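Local coordinates for Nitrate/nitrite binding protein NrtA (Synechocystis sp., PDB 2G29) that binds nitrate as the periplasmic substrate-binding component of the ABC transporter NrtABCD, which takes up nitrate and probably also nitrite, at residues 93-98 with 164-169; 120-125 with 238-243. All blocks are in the same frame, centred on the assembly; numbering follows the deposited sequence.

Contact 1. Residues 93-98 with 164-169; sequences HILTPM and GGTHDM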
loop_
_atom_site.group_PDB
_atom_site.type_symbol
_atom_site.label_atom_id
_atom_site.label_comp_id
_atom_site.label_asym_id
_atom_site.label_seq_id
_atom_site.Cartn_x
_atom_site.Cartn_y
_atom_site.Cartn_z
ATOM N N HIS A 93 -0.441 -5.535 -7.923
ATOM C CA HIS A 93 0.157 -5.021 -6.693
ATOM C C HIS A 93 -0.888 -3.894 -6.522
ATOM O O HIS A 93 -1.098 -3.088 -7.416
ATOM C CB HIS A 93 1.597 -4.557 -7.012
ATOM C CG HIS A 93 1.999 -3.218 -6.450
ATOM N ND1 HIS A 93 2.512 -3.028 -5.182
ATOM C CD2 HIS A 93 2.093 -2.022 -7.080
ATOM C CE1 HIS A 93 2.925 -1.767 -5.061
ATOM N NE2 HIS A 93 2.689 -1.148 -6.197
ATOM N N ILE A 94 -1.541 -3.840 -5.364
ATOM C CA ILE A 94 -2.658 -2.925 -5.187
ATOM C C ILE A 94 -2.864 -2.430 -3.761
ATOM O O ILE A 94 -2.491 -3.082 -2.799
ATOM C CB ILE A 94 -3.938 -3.650 -5.712
ATOM C CG1 ILE A 94 -5.089 -2.657 -5.891
ATOM C CG2 ILE A 94 -4.316 -4.797 -4.781
ATOM C CD1 ILE A 94 -6.168 -3.185 -6.918
ATOM N N LEU A 95 -3.455 -1.249 -3.625
ATOM C CA LEU A 95 -3.747 -0.729 -2.281
ATOM C C LEU A 95 -4.748 -1.719 -1.639
ATOM O O LEU A 95 -5.733 -2.124 -2.285
ATOM C CB LEU A 95 -4.405 0.648 -2.408
ATOM C CG LEU A 95 -3.629 1.688 -3.224
ATOM C CD1 LEU A 95 -4.351 3.047 -3.198
ATOM C CD2 LEU A 95 -2.226 1.877 -2.649
ATOM N N THR A 96 -4.558 -2.085 -0.373
ATOM C CA THR A 96 -5.463 -3.058 0.260
ATOM C C THR A 96 -6.981 -2.760 0.148
ATOM O O THR A 96 -7.748 -3.668 -0.094
ATOM C CB THR A 96 -5.069 -3.322 1.757
ATOM O OG1 THR A 96 -3.853 -4.071 1.771
ATOM C CG2 THR A 96 -6.146 -4.096 2.523
ATOM N N PRO A 97 -7.420 -1.497 0.301
ATOM C CA PRO A 97 -8.875 -1.285 0.184
ATOM C C PRO A 97 -9.422 -1.529 -1.194
ATOM O O PRO A 97 -10.585 -1.876 -1.317
ATOM C CB PRO A 97 -9.100 0.183 0.600
ATOM C CG PRO A 97 -7.738 0.770 0.721
ATOM C CD PRO A 97 -6.722 -0.307 0.816
ATOM N N MET A 98 -8.589 -1.411 -2.218
ATOM C CA MET A 98 -9.138 -1.539 -3.572
ATOM C C MET A 98 -9.846 -2.833 -3.958
ATOM O O MET A 98 -10.894 -2.775 -4.603
ATOM C CB MET A 98 -8.115 -1.097 -4.638
ATOM C CG MET A 98 -7.892 0.428 -4.606
ATOM S SD MET A 98 -6.491 0.936 -5.677
ATOM C CE MET A 98 -7.241 0.616 -7.304
ATOM N N GLY A 164 -10.315 6.368 -0.753
ATOM C CA GLY A 164 -10.602 5.197 0.041
ATOM C C GLY A 164 -9.374 4.306 0.124
ATOM O O GLY A 164 -9.379 3.288 0.841
ATOM N N GLY A 165 -8.312 4.692 -0.591
ATOM C CA GLY A 165 -7.109 3.884 -0.556
ATOM C C GLY A 165 -6.270 4.082 0.683
ATOM O O GLY A 165 -6.621 4.885 1.549
ATOM N N THR A 166 -5.157 3.356 0.781
ATOM C CA THR A 166 -4.305 3.475 1.959
ATOM C C THR A 166 -3.804 4.908 2.234
ATOM O O THR A 166 -3.952 5.389 3.354
ATOM C CB THR A 166 -3.052 2.538 1.830
ATOM O OG1 THR A 166 -2.340 2.907 0.649
ATOM C CG2 THR A 166 -3.440 1.038 1.726
ATOM N N HIS A 167 -3.235 5.586 1.240
ATOM C CA HIS A 167 -2.675 6.923 1.499
ATOM C C HIS A 167 -3.731 7.922 1.881
ATOM O O HIS A 167 -3.454 8.824 2.687
ATOM C CB HIS A 167 -1.835 7.395 0.297
ATOM C CG HIS A 167 -0.938 6.327 -0.194
ATOM N ND1 HIS A 167 0.297 6.052 0.345
ATOM C CD2 HIS A 167 -1.197 5.338 -1.080
ATOM C CE1 HIS A 167 0.766 4.933 -0.189
ATOM N NE2 HIS A 167 -0.129 4.487 -1.058
ATOM N N ASP A 168 -4.923 7.786 1.317
ATOM C CA ASP A 168 -6.043 8.656 1.680
ATOM C C ASP A 168 -6.302 8.424 3.191
ATOM O O ASP A 168 -6.438 9.380 3.972
ATOM C CB ASP A 168 -7.252 8.259 0.813
ATOM C CG ASP A 168 -8.435 9.211 0.943
ATOM O OD1 ASP A 168 -8.240 10.394 1.300
ATOM O OD2 ASP A 168 -9.566 8.769 0.625
ATOM N N MET A 169 -6.345 7.163 3.631
ATOM C CA MET A 169 -6.560 6.890 5.060
ATOM C C MET A 169 -5.415 7.426 5.929
ATOM O O MET A 169 -5.648 8.023 6.973
ATOM C CB MET A 169 -6.706 5.390 5.317
ATOM C CG MET A 169 -7.864 4.695 4.610
ATOM S SD MET A 169 -9.508 5.435 4.830
ATOM C CE MET A 169 -9.599 6.492 3.362
#
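At the nitrate cleft of this two-domain binding protein, L95 and P97, at the junction of strand 91-95 and helix 97-104, meet G164 to H167 at the amino end of helix 166-177. No hydrogen bond crosses, so the contact rests on van der Waals packing, with 251 Å² buried in all. P97 CG lies 3.0 Å from G164 O and only 3.4 Å from G165 CA, closer than usual for two carbons. Helped by the absence of a side chain on G165, the N-cap residue, L95 CD1 comes to 3.9 Å from G165 CA. The other methyl, L95 CD2, is 3.5 Å from T166 OG1 and 3.7 Å from H167 NE2, reaching the imidazole at its edge and near its plane. A chi1 of 58° places T166 OG1 between its own N and carbonyl carbon and turns CG2 to 3.7 Å from P97 CD. The hydroxyl lies above one face of the H167 ring, offset toward the rim, and has E239 as polar partner, while T166 N is buried without a partner. H167 binds nitrate. Within 164-169, D168 OD2 accepts a hydrogen bond from G164 N through its anti lone pair. F338 of helix 332-344 touches T96 and T166, and W73 of helix 73-82 packs on L95.

Contact 2. Residues 120-125 with 238-243; sequences RLNVNG and PEKAFG. With NO3 (nitrate ion), chain B.
N122 and K240 form the tight centre of a short antiparallel pairing between the loop after strand 115-120 and the start of strand 240-245. R120 and A241 make a non-hydrogen-bonded pair, next to which L121 N donates to K240 O over 2.8 Å. With CG anti to the backbone N and a bend at chi2, R120 lays CG and CD against that oxygen, CD at 3.2 Å; chi3 then carries NE past P238 CB, and the guanidinium continues to a salt bridge with D335. N122 imitates a backbone acceptor: with CG tucked between N and the carbonyl carbon (chi1 76°), OD1 takes a hydrogen bond from K240 N at 3.0 Å with an N-H...O angle of 156°, and lies 3.2 Å from K240 CB. The looser ends are buried too, so neither is a solvent side. At one, E239 N reaches N122 O through a weak 3.2 Å bond, and V123 and P238 make a single bridge, with side-chain contact limited to V123 CG1 near P238 CA; at the other, L121 CG meets F242 CB at 4.1 Å while the phenyl ring leads off. Bends at chi2 and chi4 bring K240 NZ within 2.8 Å of E239 OE2, which also hydrogen-bonds T166 OG1, and within 2.8 Å of nitrate O1. A further salt bridge joins NZ to D44; W73 and G211 also bond the ion. Two carboxylates and an anion around one ammonium probably favour its protonated form, presenting positive charge to nitrate, while the bonds of K240 N and O to N122 OD1 and L121 N probably hold the point from which its chain starts.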
loop_
_atom_site.group_PDB
_atom_site.type_symbol
_atom_site.label_atom_id
_atom_site.label_comp_id
_atom_site.label_asym_id
_atom_site.label_seq_id
_atom_site.Cartn_x
_atom_site.Cartn_y
_atom_site.Cartn_z
ATOM N N ARG A 120 -0.378 -10.092 1.590
ATOM C CA ARG A 120 -0.102 -8.668 1.832
ATOM C C ARG A 120 1.301 -8.552 1.214
ATOM O O ARG A 120 2.194 -9.343 1.556
ATOM C CB ARG A 120 -0.033 -8.328 3.337
ATOM C CG ARG A 120 -0.042 -6.828 3.650
ATOM C CD ARG A 120 -1.452 -6.267 3.436
ATOM N NE ARG A 120 -2.356 -6.897 4.400
ATOM C CZ ARG A 120 -3.672 -7.097 4.237
ATOM N NH1 ARG A 120 -4.315 -6.691 3.131
ATOM N NH2 ARG A 120 -4.353 -7.805 5.144
ATOM N N LEU A 121 1.504 -7.624 0.285
ATOM C CA LEU A 121 2.834 -7.464 -0.304
ATOM C C LEU A 121 3.842 -6.845 0.671
ATOM O O LEU A 121 5.025 -7.219 0.671
ATOM C CB LEU A 121 2.750 -6.627 -1.593
ATOM C CG LEU A 121 2.304 -7.418 -2.822
ATOM C CD1 LEU A 121 2.134 -6.496 -4.002
ATOM C CD2 LEU A 121 3.358 -8.488 -3.167
ATOM N N ASN A 122 3.404 -5.933 1.531
ATOM C CA ASN A 122 4.295 -5.267 2.468
ATOM C C ASN A 122 3.571 -4.580 3.596
ATOM O O ASN A 122 2.365 -4.366 3.528
ATOM C CB ASN A 122 5.092 -4.150 1.762
ATOM C CG ASN A 122 4.240 -2.902 1.507
ATOM O OD1 ASN A 122 3.218 -2.968 0.815
ATOM N ND2 ASN A 122 4.634 -1.779 2.106
ATOM N N VAL A 123 4.333 -4.277 4.642
ATOM C CA VAL A 123 3.867 -3.393 5.715
ATOM C C VAL A 123 4.825 -2.173 5.648
ATOM O O VAL A 123 5.935 -2.262 5.053
ATOM C CB VAL A 123 3.908 -4.014 7.147
ATOM C CG1 VAL A 123 2.906 -5.143 7.223
ATOM C CG2 VAL A 123 5.319 -4.472 7.539
ATOM N N ASN A 124 4.371 -1.051 6.212
ATOM C CA ASN A 124 5.151 0.190 6.339
ATOM C C ASN A 124 5.591 0.861 5.042
ATOM O O ASN A 124 5.236 0.447 3.936
ATOM C CB ASN A 124 6.484 -0.066 7.116
ATOM C CG ASN A 124 6.283 -0.513 8.560
ATOM O OD1 ASN A 124 5.321 -0.147 9.210
ATOM N ND2 ASN A 124 7.219 -1.335 9.055
ATOM N N GLY A 125 6.336 1.953 5.211
ATOM C CA GLY A 125 7.018 2.506 4.060
ATOM C C GLY A 125 6.409 3.499 3.141
ATOM O O GLY A 125 6.881 3.584 1.990
ATOM N N PRO A 238 -0.398 -2.581 7.633
ATOM C CA PRO A 238 -0.646 -3.287 6.363
ATOM C C PRO A 238 -0.668 -2.211 5.265
ATOM O O PRO A 238 -1.156 -1.086 5.491
ATOM C CB PRO A 238 -2.034 -3.900 6.564
ATOM C CG PRO A 238 -2.687 -2.922 7.560
ATOM C CD PRO A 238 -1.556 -2.656 8.536
ATOM N N GLU A 239 -0.190 -2.555 4.071
ATOM C CA GLU A 239 -0.180 -1.572 2.979
ATOM C C GLU A 239 -0.646 -2.182 1.667
ATOM O O GLU A 239 -1.860 -2.266 1.415
ATOM C CB GLU A 239 1.228 -0.957 2.864
ATOM C CG GLU A 239 1.410 0.079 1.760
ATOM C CD GLU A 239 0.398 1.208 1.773
ATOM O OE1 GLU A 239 0.048 1.729 2.866
ATOM O OE2 GLU A 239 0.004 1.609 0.651
ATOM N N LYS A 240 0.263 -2.644 0.821
ATOM C CA LYS A 240 -0.164 -3.241 -0.455
ATOM C C LYS A 240 -0.580 -4.678 -0.319
ATOM O O LYS A 240 -0.154 -5.398 0.596
ATOM C CB LYS A 240 0.956 -3.148 -1.505
ATOM C CG LYS A 240 1.490 -1.741 -1.708
ATOM C CD LYS A 240 0.408 -0.810 -2.302
ATOM C CE LYS A 240 0.994 0.533 -2.743
ATOM N NZ LYS A 240 1.683 1.315 -1.614
ATOM N N ALA A 241 -1.437 -5.088 -1.247
ATOM C CA ALA A 241 -1.913 -6.454 -1.313
ATOM C C ALA A 241 -1.601 -7.026 -2.686
ATOM O O ALA A 241 -1.373 -6.297 -3.661
ATOM C CB ALA A 241 -3.447 -6.488 -1.116
ATOM N N PHE A 242 -1.543 -8.351 -2.744
ATOM C CA PHE A 242 -1.435 -9.025 -4.030
ATOM C C PHE A 242 -2.902 -9.439 -4.264
ATOM O O PHE A 242 -3.453 -10.369 -3.647
ATOM C CB PHE A 242 -0.506 -10.254 -3.946
ATOM C CG PHE A 242 -0.489 -11.113 -5.200
ATOM C CD1 PHE A 242 -0.711 -10.580 -6.452
ATOM C CD2 PHE A 242 -0.204 -12.467 -5.101
ATOM C CE1 PHE A 242 -0.657 -11.366 -7.604
ATOM C CE2 PHE A 242 -0.150 -13.265 -6.253
ATOM C CZ PHE A 242 -0.379 -12.709 -7.486
ATOM N N GLY A 243 -3.558 -8.683 -5.139
ATOM C CA GLY A 243 -4.955 -8.971 -5.422
ATOM C C GLY A 243 -5.177 -9.551 -6.807
ATOM O O GLY A 243 -4.455 -9.206 -7.742
HETATM N N NO3 B . 1.605 4.612 -3.395
HETATM O O1 NO3 B . 2.381 3.861 -2.558
HETATM O O2 NO3 B . 1.718 5.905 -3.781
HETATM O O3 NO3 B . 0.382 3.916 -3.966
#

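How the contacts relate
Contacts 1 and 2 lie with centres about 9 Å apart and are joined through E239. Its carboxylate oxygen OE2 is 2.7 Å from T166 OG1 of contact 1, and its carbonyl O is 2.7 Å from T96 OG1, both probable hydrogen bonds. The backbones of strands 91-95 and 240-245 add a link, I94 with A241, in one sheet. Contact 1 joins strand 91-95 of this first sheet to the helix after strand 157-160 of the second, and contact 2 pairs strand 240-245 with the loop crossing from the first sheet to the second. H167 and K240 thus approach the nitrate from different contacts, the H167 side chain coming within about 3 Å of the ion at nearest atoms.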